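Rubber oxygenase (Streptomyces sp., PDB 5O1L) cleaves poly(cis-1,4-isoprene) chains of rubber oxidatively at their double bonds with O2, using one non-covalently bound b-type heme per subunit. Local coordinates at residues A[284-287]-A[288-292]. Residues are numbered along the deposited sequence; the frame is centred on the assembly and turned at random.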
loop_
_atom_site.group_PDB
_atom_site.type_symbol
_atom_site.label_atom_id
_atom_site.label_comp_id
_atom_site.label_asym_id
_atom_site.label_seq_id
_atom_site.Cartn_x
_atom_site.Cartn_y
_atom_site.Cartn_z
ATOM N N ALA A 284 16.491 -3.470 -6.440
ATOM C CA ALA A 284 17.591 -2.493 -6.364
ATOM C C ALA A 284 17.109 -1.093 -6.043
ATOM O O ALA A 284 17.711 -0.398 -5.236
ATOM C CB ALA A 284 18.322 -2.513 -7.675
ATOM N N GLN A 285 15.977 -0.713 -6.606
ATOM C CA GLN A 285 15.391 0.585 -6.333
ATOM C C GLN A 285 14.971 0.769 -4.875
ATOM O O GLN A 285 15.226 1.799 -4.280
ATOM C CB GLN A 285 14.292 0.912 -7.280
ATOM C CG GLN A 285 13.672 2.273 -7.105
ATOM C CD GLN A 285 12.715 2.568 -8.177
ATOM O OE1 GLN A 285 11.541 2.215 -8.138
ATOM N NE2 GLN A 285 13.229 3.109 -9.285
ATOM N N SER A 286 14.314 -0.229 -4.296
ATOM C CA SER A 286 13.901 -0.156 -2.899
ATOM C C SER A 286 15.083 0.159 -1.975
ATOM O O SER A 286 14.934 0.973 -1.073
ATOM C CB SER A 286 13.247 -1.455 -2.558
ATOM O OG SER A 286 12.798 -1.358 -1.170
ATOM N N LYS A 287 16.233 -0.459 -2.257
ATOM C CA LYS A 287 17.402 -0.212 -1.406
ATOM C C LYS A 287 17.829 1.233 -1.447
ATOM O O LYS A 287 18.322 1.727 -0.441
ATOM C CB LYS A 287 18.551 -1.113 -1.836
ATOM C CG LYS A 287 18.344 -2.519 -1.429
ATOM C CD LYS A 287 19.485 -3.435 -1.949
ATOM C CE LYS A 287 19.276 -4.887 -1.510
ATOM N NZ LYS A 287 18.168 -5.603 -2.241
ATOM N N GLN A 288 17.635 1.912 -2.573
ATOM C CA GLN A 288 18.062 3.281 -2.729
ATOM C C GLN A 288 17.015 4.289 -2.326
ATOM O O GLN A 288 17.326 5.390 -1.887
ATOM C CB GLN A 288 18.407 3.542 -4.168
ATOM C CG GLN A 288 19.462 4.599 -4.351
ATOM C CD GLN A 288 19.796 4.688 -5.815
ATOM O OE1 GLN A 288 20.511 3.856 -6.384
ATOM N NE2 GLN A 288 19.263 5.662 -6.422
ATOM N N VAL A 289 15.734 3.990 -2.539
ATOM C CA VAL A 289 14.694 4.987 -2.334
ATOM C C VAL A 289 13.820 4.806 -1.126
ATOM O O VAL A 289 13.199 5.780 -0.733
ATOM C CB VAL A 289 13.792 5.175 -3.548
ATOM C CG1 VAL A 289 14.603 5.403 -4.818
ATOM C CG2 VAL A 289 12.846 4.022 -3.720
ATOM N N LEU A 290 13.756 3.570 -0.575
ATOM C CA LEU A 290 12.984 3.380 0.613
ATOM C C LEU A 290 13.907 3.320 1.830
ATOM O O LEU A 290 13.719 4.081 2.779
ATOM C CB LEU A 290 12.123 2.117 0.482
ATOM C CG LEU A 290 11.366 1.662 1.702
ATOM C CD1 LEU A 290 10.359 2.702 2.110
ATOM C CD2 LEU A 290 10.737 0.322 1.516
ATOM N N ASP A 291 14.845 2.413 1.827
ATOM C CA ASP A 291 15.659 2.162 3.050
ATOM C C ASP A 291 16.262 3.452 3.650
ATOM O O ASP A 291 16.097 3.688 4.849
ATOM C CB ASP A 291 16.718 1.085 2.818
ATOM C CG ASP A 291 16.120 -0.260 2.447
ATOM O OD1 ASP A 291 14.878 -0.408 2.423
ATOM O OD2 ASP A 291 16.864 -1.217 2.090
ATOM N N PRO A 292 16.872 4.315 2.833
ATOM C CA PRO A 292 17.505 5.527 3.380
ATOM C C PRO A 292 16.584 6.638 3.882
ATOM O O PRO A 292 17.055 7.571 4.547
ATOM C CB PRO A 292 18.310 6.074 2.193
ATOM C CG PRO A 292 18.393 4.962 1.231
ATOM C CD PRO A 292 17.090 4.251 1.362
HETATM O O HOH W 1 14.744 -2.245 0.391
#
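The carbonyls of Q285 and S286 each take two backbone N-H groups where helix 279-289, in the heme-containing and largely helical catalytic domain, ends in a pi-type turn and runs out into a 3-10 segment at D291-P292. Q285 O receives V289 N at 2.8 Å, almost in line with its C=O, and Q288 N from above the carbonyl plane. S286 O accepts the i+4 bond from L290 N at 2.9 Å and, beside it, the i+5 bond from D291 N at 3.2 Å with a nearly straight N-H···O angle of 165°, so the last turn is wider than an alpha-helical one. P292, a proline, has no N-H to offer K287 O, and its ring carbon CD abuts that oxygen at 3.3 Å. Along one side V289 lays both methyls against Q285: CG2 sits 3.3 Å from Q285 O, and both methyls also meet Q285 CG. The extended Q285 chain ends in an amide whose OE1 is hydrogen-bonded to H232 of helix 224-244 and NE2 to T35. From that helix V229 packs on L290, and H232 on S286 and V289. D291, its CG beside the backbone N (chi1 -61°), folds its carboxylate back alongside K287 without reaching the ammonium, NZ lying 6.3 Å from OD2. A water hydrogen-bonded to S286 OG (2.6 Å) donates to D291 OD1 (2.7 Å).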